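Local coordinates for Lin1840 protein (Listeria innocua serovar 6a, PDB 4ZOC) that probably hydrolyses terminal, non-reducing beta-D-glucosyl residues to release beta-D-glucose, as a family 3 beta-glucosidase involved in beta-1,2-glucan metabolism, at residues Q12-E17 and T79-I84; E113-M118 and K166-G171; L203-V208 and G472-L477; D458-A463 and K498-T503; E606-T611 and K631-I636. The protein carries 2 engineered substitutions. All coordinates share one frame; numbering follows the deposited sequence. Where two conformers were deposited one is given.

Contact 1: residues Q12-E17 and T79-I84; sequences QMTLDE and TNRLGI
Arg81 meets Glu17 side-on, with the carboxylate and guanidinium planes only 5° apart. Its NE donates to Glu17 OE2 at 2.9 Å and its NH2 to Glu17 OE1 at 2.8 Å, each on the syn lone pair, which makes a two-nitrogen salt bridge. The same NH2 also donates to Gln12 O at 2.9 Å, in the guanidinium plane but from above the plane of the carbonyl. The bend at chi3 (71°) of Arg81 turns the guanidinium across the Glu17 side chain, and Leu82 CD2 lies over one of its faces toward the rim. Water 1 joins Gln12 O to Arg81 NH1. Glu17 is positioned by a capping box at the start of helix 15-21: Thr14 OG1 accepts from Glu17 N, and Thr14 N donates to Glu17 OE1 at 2.9 Å from the anti side, tilted out of the carboxylate plane. This carboxylate therefore joins the helix start to the loop between helix 66-79 and strand 87-90 of the barrel. Leu82 CD1 packs on Met13 CG at 3.5 Å. Met13 CE meets Ile84 CD1 tip to tip at 3.7 Å, and helix 322-338 covers both residues through Val329 and Leu333. Asn80 OD1 accepts from Ile84 N, Asn80 ND2 reaches Glu55 O.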
# COMPACT_ATOMS: atom_id res chain seq x y z
N GLN A 12 -3.43 50.12 -6.69
CA GLN A 12 -4.69 50.83 -6.39
C GLN A 12 -5.71 50.07 -5.57
O GLN A 12 -6.65 50.69 -5.02
CB GLN A 12 -5.36 51.23 -7.68
CG GLN A 12 -4.59 52.22 -8.51
CD GLN A 12 -5.34 52.36 -9.84
OE1 GLN A 12 -5.52 51.39 -10.58
NE2 GLN A 12 -5.88 53.54 -10.10
N MET A 13 -5.61 48.75 -5.52
CA MET A 13 -6.57 47.96 -4.76
C MET A 13 -6.44 48.14 -3.26
O MET A 13 -5.36 48.23 -2.73
CB MET A 13 -6.45 46.45 -5.15
CG MET A 13 -6.83 46.14 -6.60
SD MET A 13 -6.27 44.50 -7.09
CE MET A 13 -7.59 43.50 -6.45
N THR A 14 -7.56 48.19 -2.57
CA THR A 14 -7.59 48.18 -1.16
C THR A 14 -7.20 46.78 -0.65
O THR A 14 -7.21 45.79 -1.40
CB THR A 14 -8.98 48.50 -0.56
OG1 THR A 14 -9.95 47.50 -0.94
CG2 THR A 14 -9.46 49.93 -0.98
N LEU A 15 -6.88 46.71 0.63
CA LEU A 15 -6.58 45.40 1.24
C LEU A 15 -7.79 44.49 1.02
O LEU A 15 -7.61 43.35 0.62
CB LEU A 15 -6.25 45.49 2.74
CG LEU A 15 -5.84 44.19 3.49
CD1 LEU A 15 -4.62 43.60 2.83
CD2 LEU A 15 -5.61 44.45 4.96
N ASP A 16 -9.00 44.97 1.30
CA ASP A 16 -10.16 44.10 1.21
C ASP A 16 -10.40 43.65 -0.23
O ASP A 16 -10.83 42.49 -0.47
CB ASP A 16 -11.41 44.76 1.77
CG ASP A 16 -11.53 44.66 3.27
OD1 ASP A 16 -10.70 44.04 3.97
OD2 ASP A 16 -12.54 45.23 3.79
N GLU A 17 -10.10 44.53 -1.19
CA GLU A 17 -10.25 44.13 -2.62
C GLU A 17 -9.23 43.02 -2.97
O GLU A 17 -9.53 42.06 -3.69
CB GLU A 17 -10.01 45.32 -3.56
CG GLU A 17 -11.23 46.21 -3.70
CD GLU A 17 -10.97 47.54 -4.33
OE1 GLU A 17 -9.79 47.99 -4.38
OE2 GLU A 17 -12.00 48.14 -4.73
N THR A 79 -20.49 47.07 -11.07
CA THR A 79 -20.22 47.43 -9.68
C THR A 79 -18.77 47.36 -9.23
O THR A 79 -18.40 47.92 -8.16
CB THR A 79 -21.09 46.64 -8.73
OG1 THR A 79 -20.88 45.21 -8.88
CG2 THR A 79 -22.58 47.00 -8.97
N ASN A 80 -17.92 46.70 -10.01
CA ASN A 80 -16.57 46.56 -9.60
C ASN A 80 -15.81 47.89 -9.73
O ASN A 80 -15.78 48.48 -10.81
CB ASN A 80 -15.87 45.51 -10.45
CG ASN A 80 -14.49 45.20 -9.92
OD1 ASN A 80 -13.49 45.70 -10.42
ND2 ASN A 80 -14.45 44.36 -8.90
N ARG A 81 -15.13 48.32 -8.67
CA ARG A 81 -14.59 49.69 -8.68
C ARG A 81 -13.50 49.91 -9.73
O ARG A 81 -13.51 50.92 -10.43
CB ARG A 81 -14.05 50.08 -7.33
CG ARG A 81 -13.49 51.50 -7.22
CD ARG A 81 -13.08 51.72 -5.78
NE ARG A 81 -11.88 50.96 -5.39
CZ ARG A 81 -10.62 51.38 -5.54
NH1 ARG A 81 -10.39 52.58 -6.04
NH2 ARG A 81 -9.56 50.63 -5.14
N LEU A 82 -12.56 48.96 -9.84
CA LEU A 82 -11.44 49.12 -10.77
C LEU A 82 -11.57 48.43 -12.12
O LEU A 82 -10.69 48.63 -12.97
CB LEU A 82 -10.10 48.71 -10.11
CG LEU A 82 -9.71 49.50 -8.86
CD1 LEU A 82 -8.55 48.82 -8.15
CD2 LEU A 82 -9.34 50.94 -9.21
N GLY A 83 -12.67 47.70 -12.36
CA GLY A 83 -12.88 47.10 -13.67
C GLY A 83 -12.10 45.81 -13.86
O GLY A 83 -11.59 45.54 -14.93
N ILE A 84 -11.99 45.04 -12.78
CA ILE A 84 -11.25 43.74 -12.81
C ILE A 84 -12.26 42.62 -13.07
O ILE A 84 -13.06 42.27 -12.15
CB ILE A 84 -10.48 43.49 -11.52
CG1 ILE A 84 -9.47 44.60 -11.23
CG2 ILE A 84 -9.64 42.22 -11.64
CD1 ILE A 84 -8.92 44.49 -9.81
O HOH W 1 -7.58 53.52 -6.02
O HOH W 2 -11.96 47.02 -7.61

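Contact 2: residues E113-M118 and K166-G171; sequences ETVRVM and KAMVDG
Val115 turns CG1 anti to its own N (chi1 172°) and Met168 sets CG anti to its carbonyl carbon (chi1 -80°), which brings the two carbons against each other. Val115 CG1 and Met168 CG are 3.2 Å apart, closer than two such carbons normally come, and Ala167 CB packs against the same methyl at 4.1 Å. The Met118 chain, bent at chi2 and chi3, curls its CE back to the Met168 SD at 3.8 Å. The helices pack closely, with segment axes 7.2 Å apart at a signed crossing angle of -34°. They are helix 112-128 and helix 158-173 of the TIM barrel; along the chain one precedes and the other follows strand 133-134. At their closest point the backbones themselves touch: Arg116 CA lies 3.5 Å from Ala167 O, and Gly171 CA packs on Arg116 O in a second CA-H...O contact. Arg116 lies at the more exposed flank, where its CD passes Asp170 OD2 at 3.4 Å. Its guanidinium, however, turns to its own helix: NE and NH2 grip the two oxygens of Glu113 side-on, in nearly straight bonds that lie in the guanidinium plane but out of the carboxylate plane of Glu113, and NH1 pairs with Glu120. Water 3 accepts from Arg116 NH1 and donates to Asp170 O, bridging the helices. Around the buried side chains, Leu106 of helix 103-108 covers Val115 and Met118, while Met168 leans on Ser136 and Pro137.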
# COMPACT_ATOMS: atom_id res chain seq x y z
N GLU A 113 -2.04 12.26 -30.59
CA GLU A 113 -2.89 13.15 -31.43
C GLU A 113 -4.39 12.97 -31.02
O GLU A 113 -5.10 13.94 -30.95
CB GLU A 113 -2.64 12.92 -32.90
CG GLU A 113 -3.52 13.76 -33.86
CD GLU A 113 -3.32 15.21 -33.80
OE1 GLU A 113 -2.43 15.73 -33.04
OE2 GLU A 113 -4.10 15.87 -34.52
N THR A 114 -4.83 11.75 -30.69
CA THR A 114 -6.16 11.56 -30.15
C THR A 114 -6.42 12.44 -28.94
O THR A 114 -7.46 13.04 -28.82
CB THR A 114 -6.44 10.07 -29.84
OG1 THR A 114 -6.44 9.31 -31.04
CG2 THR A 114 -7.73 9.78 -29.05
N VAL A 115 -5.48 12.43 -27.97
CA VAL A 115 -5.63 13.24 -26.76
C VAL A 115 -5.60 14.74 -27.05
O VAL A 115 -6.41 15.49 -26.51
CB VAL A 115 -4.58 12.78 -25.75
CG1 VAL A 115 -4.56 13.70 -24.58
CG2 VAL A 115 -4.89 11.30 -25.42
N ARG A 116 -4.72 15.18 -27.93
CA ARG A 116 -4.75 16.59 -28.31
C ARG A 116 -6.07 17.03 -28.96
O ARG A 116 -6.61 18.09 -28.67
CB ARG A 116 -3.58 16.87 -29.24
CG ARG A 116 -3.34 18.37 -29.54
CD ARG A 116 -2.45 18.60 -30.79
NE ARG A 116 -3.19 18.22 -31.98
CZ ARG A 116 -4.16 18.91 -32.54
NH1 ARG A 116 -4.49 20.13 -32.06
NH2 ARG A 116 -4.80 18.43 -33.60
N VAL A 117 -6.58 16.22 -29.88
CA VAL A 117 -7.85 16.53 -30.52
C VAL A 117 -9.00 16.58 -29.51
O VAL A 117 -9.84 17.46 -29.57
CB VAL A 117 -8.17 15.53 -31.65
CG1 VAL A 117 -9.63 15.65 -32.11
CG2 VAL A 117 -7.21 15.73 -32.81
N MET A 118 -9.02 15.61 -28.60
CA MET A 118 -9.99 15.63 -27.54
C MET A 118 -9.95 16.99 -26.84
O MET A 118 -10.99 17.65 -26.63
CB MET A 118 -9.80 14.50 -26.55
CG MET A 118 -10.79 14.49 -25.37
SD MET A 118 -10.52 15.62 -24.02
CE MET A 118 -9.00 15.11 -23.31
N LYS A 166 1.06 16.42 -21.80
CA LYS A 166 1.54 17.43 -22.70
C LYS A 166 0.61 17.59 -23.92
O LYS A 166 0.28 18.72 -24.32
CB LYS A 166 2.95 17.20 -23.19
CG LYS A 166 3.95 17.36 -22.12
CD LYS A 166 5.37 17.24 -22.63
CE LYS A 166 5.68 15.85 -22.96
NZ LYS A 166 7.05 15.82 -23.58
N ALA A 167 0.17 16.47 -24.50
CA ALA A 167 -0.80 16.56 -25.57
C ALA A 167 -2.10 17.25 -25.18
O ALA A 167 -2.61 18.05 -25.97
CB ALA A 167 -1.04 15.18 -26.16
N MET A 168 -2.60 17.01 -23.95
CA MET A 168 -3.85 17.68 -23.50
C MET A 168 -3.65 19.17 -23.34
O MET A 168 -4.46 19.99 -23.83
CB MET A 168 -4.32 17.12 -22.19
CG MET A 168 -5.06 15.83 -22.23
SD MET A 168 -6.18 15.62 -20.77
CE MET A 168 -6.17 13.84 -20.95
N VAL A 169 -2.52 19.54 -22.72
CA VAL A 169 -2.21 20.98 -22.52
C VAL A 169 -2.15 21.69 -23.88
O VAL A 169 -2.72 22.76 -24.07
CB VAL A 169 -0.91 21.15 -21.73
CG1 VAL A 169 -0.46 22.63 -21.75
CG2 VAL A 169 -1.08 20.67 -20.31
N ASP A 170 -1.45 21.08 -24.85
CA ASP A 170 -1.33 21.63 -26.19
C ASP A 170 -2.73 21.76 -26.85
O ASP A 170 -3.06 22.78 -27.45
CB ASP A 170 -0.43 20.72 -27.00
CG ASP A 170 -0.14 21.26 -28.38
OD1 ASP A 170 -0.10 22.51 -28.59
OD2 ASP A 170 0.06 20.41 -29.29
N GLY A 171 -3.55 20.73 -26.72
CA GLY A 171 -4.91 20.75 -27.25
C GLY A 171 -5.78 21.85 -26.66
O GLY A 171 -6.52 22.59 -27.39
O HOH W 3 -3.17 22.21 -30.32

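Contact 3: residues L203-V208 and G472-L477; sequences LEYNTV and GEAGSL. With BGC (beta-D-glucopyranose), chain G.
Glu204 and Ala474 sit in two type II turns, Leu203-Asn206 and Gly472-Gly475, that lie against each other with Glu204 CA and Ala474 CA 5.3 Å apart. The Glu204 side chain folds over the junction: its OE1 accepts from Ala474 N at 2.9 Å on the anti side, somewhat out of the carboxylate plane, while OE2 accepts from the neighbouring Tyr205 N. With CG anti to its own N (chi1 -168°), Glu204 lays CG over the centre of one Tyr205 ring face; the bend at chi2 (62°) then turns the carboxylate to Ala474 N. Trp147 donates to the same OE2, so the carboxylate joins its own turn to Ala474 and to Trp147. Water 4 donates to Glu204 OE1 and to Ser476 OG; Ser476 OG also hydrogen-bonds to Gly202 O and accepts a weak bond from Glu204 N. Tyr205 reaches past Ala474 CB and donates from OH to Glu473 OE2 at 2.6 Å; that oxygen lies at the ring edge, near its plane, and uses its anti lone pair. Glu473, fully extended, delivers its carboxylate to the glucose: O4 of the sugar donates to Glu473 OE2 at 2.7 Å and O6 to Glu473 OE1 at 2.5 Å. Arg582 of the second subunit bonds to Glu473 O, and Arg572 of that subunit binds the same sugar. Tyr205, from the barrel side, thus fixes the carboxylate of a glucose pocket that also includes Trp271 and Trp409 and is completed across the dimer.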
# COMPACT_ATOMS: atom_id res chain seq x y z
N LEU A 203 -8.75 4.43 -0.66
CA LEU A 203 -9.82 5.11 0.05
C LEU A 203 -9.75 6.63 -0.26
O LEU A 203 -8.73 7.25 -0.17
CB LEU A 203 -9.66 4.82 1.58
CG LEU A 203 -10.58 5.53 2.52
CD1 LEU A 203 -12.06 5.25 2.17
CD2 LEU A 203 -10.26 5.13 3.98
N GLU A 204 -10.86 7.20 -0.69
CA GLU A 204 -10.83 8.61 -1.09
C GLU A 204 -10.32 9.53 -0.02
O GLU A 204 -10.63 9.42 1.17
CB GLU A 204 -12.22 9.06 -1.56
CG GLU A 204 -12.20 10.36 -2.24
CD GLU A 204 -11.36 10.31 -3.46
OE1 GLU A 204 -11.82 9.86 -4.55
OE2 GLU A 204 -10.13 10.70 -3.41
N TYR A 205 -9.47 10.45 -0.45
CA TYR A 205 -8.84 11.52 0.38
C TYR A 205 -7.86 10.99 1.35
O TYR A 205 -7.37 11.79 2.18
CB TYR A 205 -9.87 12.41 1.10
CG TYR A 205 -11.09 12.80 0.28
CD1 TYR A 205 -10.98 13.61 -0.84
CD2 TYR A 205 -12.33 12.34 0.62
CE1 TYR A 205 -12.09 13.95 -1.59
CE2 TYR A 205 -13.47 12.63 -0.15
CZ TYR A 205 -13.32 13.48 -1.21
OH TYR A 205 -14.35 13.89 -1.98
N ASN A 206 -7.63 9.68 1.37
CA ASN A 206 -6.84 9.06 2.44
C ASN A 206 -5.33 9.34 2.32
O ASN A 206 -4.84 9.82 1.27
CB ASN A 206 -7.09 7.55 2.47
CG ASN A 206 -6.73 6.91 3.78
OD1 ASN A 206 -6.63 7.56 4.85
ND2 ASN A 206 -6.51 5.60 3.73
N THR A 207 -4.63 9.09 3.43
CA THR A 207 -3.18 9.22 3.54
C THR A 207 -2.38 8.72 2.32
O THR A 207 -2.63 7.67 1.75
CB THR A 207 -2.76 8.41 4.77
OG1 THR A 207 -3.43 8.89 5.92
CG2 THR A 207 -1.25 8.42 5.01
N VAL A 208 -1.40 9.52 1.94
CA VAL A 208 -0.38 9.16 0.93
C VAL A 208 0.93 9.26 1.64
O VAL A 208 1.20 10.28 2.36
CB VAL A 208 -0.39 10.17 -0.21
CG1 VAL A 208 0.80 10.04 -1.13
CG2 VAL A 208 -1.71 10.05 -1.01
N GLY A 472 -15.19 7.75 -10.06
CA GLY A 472 -15.02 9.18 -9.92
C GLY A 472 -14.68 9.57 -8.49
O GLY A 472 -14.27 8.75 -7.68
N GLU A 473 -14.76 10.87 -8.19
CA GLU A 473 -14.44 11.29 -6.86
C GLU A 473 -15.35 10.65 -5.75
O GLU A 473 -16.58 10.66 -5.86
CB GLU A 473 -14.46 12.81 -6.76
CG GLU A 473 -14.12 13.35 -5.34
CD GLU A 473 -14.20 14.88 -5.25
OE1 GLU A 473 -14.39 15.55 -6.33
OE2 GLU A 473 -14.11 15.44 -4.11
N ALA A 474 -14.72 10.11 -4.70
CA ALA A 474 -15.45 9.52 -3.56
C ALA A 474 -16.30 8.32 -4.00
O ALA A 474 -17.37 8.03 -3.42
CB ALA A 474 -16.27 10.56 -2.80
N GLY A 475 -15.78 7.63 -4.99
CA GLY A 475 -16.31 6.36 -5.49
C GLY A 475 -15.27 5.23 -5.31
O GLY A 475 -14.82 4.64 -6.27
N SER A 476 -14.85 5.00 -4.08
CA SER A 476 -13.88 3.97 -3.79
C SER A 476 -14.60 2.65 -3.58
O SER A 476 -15.58 2.59 -2.75
CB SER A 476 -13.13 4.32 -2.48
OG SER A 476 -12.21 5.40 -2.68
N LEU A 477 -14.01 1.59 -4.14
CA LEU A 477 -14.49 0.25 -3.96
C LEU A 477 -13.44 -0.59 -3.34
O LEU A 477 -12.38 -0.78 -3.93
CB LEU A 477 -14.88 -0.42 -5.25
CG LEU A 477 -16.07 -0.08 -6.04
CD1 LEU A 477 -16.20 -1.04 -7.23
CD2 LEU A 477 -17.25 -0.20 -5.08
C2 BGC G . -18.65 19.02 -3.53
C3 BGC G . -17.17 18.80 -3.08
C4 BGC G . -16.27 18.19 -4.21
C5 BGC G . -16.50 19.06 -5.47
C6 BGC G . -15.66 18.52 -6.58
C1 BGC G . -18.63 19.89 -4.73
O1 BGC G . -19.98 20.21 -5.15
O2 BGC G . -19.43 19.64 -2.50
O3 BGC G . -17.15 17.97 -1.89
O4 BGC G . -14.85 18.04 -3.83
O5 BGC G . -17.92 19.23 -5.77
O6 BGC G . -16.17 17.24 -6.92
O HOH W 4 -12.63 7.16 -4.88

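Contact 4: residues D458-A463 and K498-T503; sequences DVVVLA and KPVVIT
Val460 to Ala463 pair in parallel with Val500 to Thr503, the two strands of a beta-alpha-beta unit whose connecting helix is 484-494, inside a mixed six-stranded sheet. The tight part is the strand core. Val460 N donates to Pro499 O, Val501 N to Val460 O at 2.8 Å, Leu462 N to Val501 O at 2.8 Å, and Thr503 N to Leu462 O, the alternating bonds of a parallel pair. Leu462 and Ile502 lie side by side on one face, with Leu462 CD2 and Ile502 CG1 3.8 Å apart, and Val460 and Val500 share that face beneath Val493 of helix 484-494. On the other face Val461 CG2 meets Val501 CG1 at 3.8 Å, under Leu540 of helix 532-541. The start of the strands is looser and more exposed. Lys498 CD passes Asp458 O at 3.7 Å, and Lys498 NZ, held mainly by Met457 O and Val454 O, stands 4.9 Å from Asp458 OD1. Water 5 bridges the two, accepting from Lys498 NZ and donating to Asp458 OD1. At the far end, chi1 of Thr503 (49°) sets its hydroxyl between backbone N and carbonyl carbon; OG1, buried without a polar partner in the model, rests 3.5 Å from Ala463 CB.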
# COMPACT_ATOMS: atom_id res chain seq x y z
N ASP A 458 -27.93 -16.03 -32.98
CA ASP A 458 -26.76 -16.87 -33.23
C ASP A 458 -25.54 -16.58 -32.34
O ASP A 458 -24.73 -17.47 -32.12
CB ASP A 458 -26.33 -16.74 -34.67
CG ASP A 458 -27.36 -17.35 -35.65
OD1 ASP A 458 -28.12 -18.26 -35.25
OD2 ASP A 458 -27.46 -16.84 -36.75
N VAL A 459 -25.36 -15.32 -31.94
CA VAL A 459 -24.24 -14.89 -31.07
C VAL A 459 -24.82 -13.95 -30.02
O VAL A 459 -25.91 -13.30 -30.22
CB VAL A 459 -23.13 -14.15 -31.84
CG1 VAL A 459 -22.56 -15.03 -32.95
CG2 VAL A 459 -23.68 -12.90 -32.44
N VAL A 460 -24.13 -13.85 -28.89
CA VAL A 460 -24.60 -13.07 -27.80
C VAL A 460 -23.60 -11.98 -27.59
O VAL A 460 -22.41 -12.23 -27.55
CB VAL A 460 -24.69 -13.88 -26.52
CG1 VAL A 460 -25.25 -13.08 -25.35
CG2 VAL A 460 -25.49 -15.18 -26.74
N VAL A 461 -24.10 -10.77 -27.56
CA VAL A 461 -23.32 -9.63 -27.12
C VAL A 461 -23.84 -9.37 -25.68
O VAL A 461 -25.00 -8.86 -25.48
CB VAL A 461 -23.52 -8.37 -28.02
CG1 VAL A 461 -22.80 -7.15 -27.39
CG2 VAL A 461 -23.02 -8.50 -29.42
N LEU A 462 -22.98 -9.63 -24.67
CA LEU A 462 -23.33 -9.59 -23.27
C LEU A 462 -22.73 -8.27 -22.80
O LEU A 462 -21.51 -8.13 -22.70
CB LEU A 462 -22.70 -10.75 -22.53
CG LEU A 462 -22.91 -10.75 -21.02
CD1 LEU A 462 -24.37 -10.60 -20.56
CD2 LEU A 462 -22.39 -12.06 -20.40
N ALA A 463 -23.57 -7.30 -22.57
CA ALA A 463 -23.11 -5.95 -22.24
C ALA A 463 -23.19 -5.73 -20.75
O ALA A 463 -24.32 -5.57 -20.15
CB ALA A 463 -23.95 -4.89 -23.03
N LYS A 498 -24.17 -20.72 -27.19
CA LYS A 498 -23.85 -19.87 -28.34
C LYS A 498 -22.62 -19.04 -28.04
O LYS A 498 -22.34 -18.83 -26.90
CB LYS A 498 -25.02 -18.89 -28.60
CG LYS A 498 -26.31 -19.72 -28.81
CD LYS A 498 -26.99 -19.66 -30.14
CE LYS A 498 -28.17 -20.62 -30.14
NZ LYS A 498 -29.30 -20.02 -30.87
N PRO A 499 -21.93 -18.56 -29.07
CA PRO A 499 -20.69 -17.75 -28.77
C PRO A 499 -21.05 -16.43 -28.16
O PRO A 499 -22.10 -15.83 -28.50
CB PRO A 499 -20.04 -17.53 -30.12
CG PRO A 499 -20.74 -18.50 -31.09
CD PRO A 499 -22.04 -18.93 -30.50
N VAL A 500 -20.23 -16.01 -27.21
CA VAL A 500 -20.50 -14.80 -26.42
C VAL A 500 -19.35 -13.80 -26.58
O VAL A 500 -18.17 -14.17 -26.37
CB VAL A 500 -20.63 -15.16 -24.98
CG1 VAL A 500 -20.83 -13.92 -24.10
CG2 VAL A 500 -21.68 -16.21 -24.73
N VAL A 501 -19.66 -12.56 -26.95
CA VAL A 501 -18.73 -11.44 -26.79
C VAL A 501 -19.23 -10.60 -25.61
O VAL A 501 -20.41 -10.19 -25.54
CB VAL A 501 -18.48 -10.61 -28.06
CG1 VAL A 501 -19.73 -10.19 -28.76
CG2 VAL A 501 -17.64 -9.39 -27.74
N ILE A 502 -18.36 -10.34 -24.65
CA ILE A 502 -18.68 -9.45 -23.54
C ILE A 502 -18.15 -8.05 -23.90
O ILE A 502 -16.94 -7.86 -24.25
CB ILE A 502 -18.09 -9.93 -22.19
CG1 ILE A 502 -18.89 -11.10 -21.65
CG2 ILE A 502 -18.20 -8.82 -21.09
CD1 ILE A 502 -18.31 -11.88 -20.44
N THR A 503 -19.03 -7.06 -23.84
CA THR A 503 -18.61 -5.68 -24.10
C THR A 503 -18.71 -5.05 -22.73
O THR A 503 -19.76 -4.94 -22.21
CB THR A 503 -19.55 -4.95 -25.11
OG1 THR A 503 -20.88 -5.16 -24.71
CG2 THR A 503 -19.46 -5.52 -26.49
O HOH W 5 -27.90 -20.30 -33.38

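Contact 5: residues E606-T611 and K631-I636; sequences EFELKT and KNISDI
Backbone hydrogen bonds join Glu608 and Lys631 as an antiparallel hydrogen-bonded pair: Glu608 N donates to Lys631 O at 2.8 Å and Lys631 N to Glu608 O at 2.9 Å. A third bond, from Ile633 N to Glu606 O at 3.0 Å, carries the pairing one step beyond the strand, past the non-hydrogen-bonded pair Phe607 and Asn632. Close CA-H...O contacts support it, with Phe607 CA 3.2 Å from Lys631 O. Side-chain polar bonds shape the exit from the strand. Asn632 OD1 accepts from Ser634 N, an Asx turn, and from Ser634 OG at 2.7 Å on a lone pair; Ser634 OG in turn accepts from Ile636 N, an ST turn. Asn632 ND2 donates to Ile636 O and to Leu668 O. Van der Waals contacts complete the pairing. Ile633, with chi1 of 61°, lays CG1 against Glu606 CB at 3.9 Å, and Phe607 CE1 comes within 4.0 Å of Asn632 CB, ring and amide planes 48° apart. Strand 607-611 forms one edge of a three-stranded antiparallel sheet with 624-632 and 673-680; Phe607 and Leu609 turn toward strand 638-648 of the five-stranded sheet, consistent with the sandwich of a fibronectin type III-like fold.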
# COMPACT_ATOMS: atom_id res chain seq x y z
N GLU A 606 -2.38 -8.96 -37.76
CA GLU A 606 -1.16 -9.59 -37.22
C GLU A 606 0.04 -8.79 -37.73
O GLU A 606 0.07 -8.35 -38.87
CB GLU A 606 -1.04 -10.97 -37.82
CG GLU A 606 -1.44 -12.21 -37.11
CD GLU A 606 -0.62 -13.38 -37.72
OE1 GLU A 606 -0.83 -13.69 -38.89
OE2 GLU A 606 0.31 -13.97 -37.09
N PHE A 607 1.03 -8.58 -36.89
CA PHE A 607 2.15 -7.72 -37.25
C PHE A 607 3.45 -8.40 -36.99
O PHE A 607 3.52 -9.30 -36.22
CB PHE A 607 2.14 -6.45 -36.41
CG PHE A 607 0.84 -5.66 -36.53
CD1 PHE A 607 0.65 -4.72 -37.55
CD2 PHE A 607 -0.16 -5.86 -35.61
CE1 PHE A 607 -0.52 -4.03 -37.69
CE2 PHE A 607 -1.38 -5.19 -35.76
CZ PHE A 607 -1.52 -4.25 -36.76
N GLU A 608 4.48 -7.94 -37.68
CA GLU A 608 5.83 -8.42 -37.44
C GLU A 608 6.72 -7.24 -37.24
O GLU A 608 6.62 -6.26 -38.00
CB GLU A 608 6.30 -9.21 -38.64
CG GLU A 608 6.40 -10.70 -38.38
CD GLU A 608 7.18 -11.38 -39.48
OE1 GLU A 608 8.13 -12.13 -39.17
OE2 GLU A 608 6.86 -11.10 -40.67
N LEU A 609 7.57 -7.30 -36.23
CA LEU A 609 8.45 -6.18 -35.94
C LEU A 609 9.90 -6.63 -36.06
O LEU A 609 10.22 -7.69 -35.59
CB LEU A 609 8.22 -5.66 -34.51
CG LEU A 609 7.02 -4.78 -34.28
CD1 LEU A 609 5.70 -5.55 -34.38
CD2 LEU A 609 7.24 -4.05 -32.97
N LYS A 610 10.76 -5.80 -36.59
CA LYS A 610 12.19 -6.02 -36.65
C LYS A 610 12.91 -4.75 -36.21
O LYS A 610 12.69 -3.70 -36.77
CB LYS A 610 12.61 -6.38 -38.11
CG LYS A 610 14.10 -6.55 -38.37
CD LYS A 610 14.55 -7.99 -38.08
CE LYS A 610 16.05 -8.12 -37.89
NZ LYS A 610 16.35 -9.51 -37.45
N THR A 611 13.82 -4.88 -35.26
CA THR A 611 14.66 -3.77 -34.77
C THR A 611 16.00 -3.79 -35.53
O THR A 611 16.66 -4.83 -35.67
CB THR A 611 14.81 -3.88 -33.22
OG1 THR A 611 13.50 -3.83 -32.60
CG2 THR A 611 15.65 -2.81 -32.65
N LYS A 631 5.58 -4.56 -40.14
CA LYS A 631 4.78 -5.03 -41.26
C LYS A 631 3.47 -5.65 -40.78
O LYS A 631 3.46 -6.40 -39.84
CB LYS A 631 5.56 -6.08 -42.06
CG LYS A 631 4.91 -6.32 -43.43
CD LYS A 631 5.64 -7.32 -44.31
CE LYS A 631 4.75 -7.59 -45.51
NZ LYS A 631 5.50 -8.43 -46.44
N ASN A 632 2.38 -5.30 -41.43
CA ASN A 632 1.12 -5.98 -41.31
C ASN A 632 1.03 -7.16 -42.28
O ASN A 632 0.95 -6.96 -43.47
CB ASN A 632 -0.01 -4.99 -41.59
CG ASN A 632 -1.42 -5.58 -41.45
OD1 ASN A 632 -1.65 -6.79 -41.35
ND2 ASN A 632 -2.42 -4.67 -41.49
N ILE A 633 1.14 -8.37 -41.72
CA ILE A 633 1.25 -9.59 -42.44
C ILE A 633 -0.10 -10.28 -42.62
O ILE A 633 -0.18 -11.44 -43.01
CB ILE A 633 2.29 -10.53 -41.80
CG1 ILE A 633 1.92 -10.91 -40.35
CG2 ILE A 633 3.72 -9.89 -41.83
CD1 ILE A 633 2.72 -12.09 -39.77
N SER A 634 -1.17 -9.57 -42.30
CA SER A 634 -2.56 -10.09 -42.48
C SER A 634 -3.22 -9.37 -43.65
O SER A 634 -2.62 -8.48 -44.32
CB SER A 634 -3.39 -9.89 -41.20
OG SER A 634 -3.76 -8.49 -41.02
N ASP A 635 -4.48 -9.74 -43.91
CA ASP A 635 -5.21 -9.14 -44.94
C ASP A 635 -6.15 -8.07 -44.41
O ASP A 635 -7.05 -7.64 -45.11
CB ASP A 635 -6.03 -10.25 -45.66
CG ASP A 635 -5.13 -11.23 -46.35
OD1 ASP A 635 -4.18 -10.81 -47.07
OD2 ASP A 635 -5.36 -12.42 -46.19
N ILE A 636 -5.94 -7.66 -43.16
CA ILE A 636 -6.87 -6.71 -42.51
C ILE A 636 -6.04 -5.48 -42.05
O ILE A 636 -5.06 -5.65 -41.39
CB ILE A 636 -7.54 -7.40 -41.31
CG1 ILE A 636 -8.44 -8.58 -41.80
CG2 ILE A 636 -8.39 -6.42 -40.54
CD1 ILE A 636 -8.56 -9.68 -40.76

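How the contacts relate
From the N terminus, contact 1 closes the first loop, tying the start of helix 15-21 to the loop ahead of strand 87-90. Contact 2 follows in series and joins two helices of the same TIM barrel; its centre lies about 37 Å from that of contact 1. Contact 3 closes by far the longest loop, with 263 residues between its segments, and links the N-terminal barrel to the C-terminal family 3 domain at the sugar site. Contact 4 crosses it: segment 458-463 falls within that loop, whereas 498-503 comes after it. Contact 5 closes last, a short loop pairing two strands of the three-stranded antiparallel sheet in the C-terminal part of the chain, its centre about 29 Å from that of contact 4.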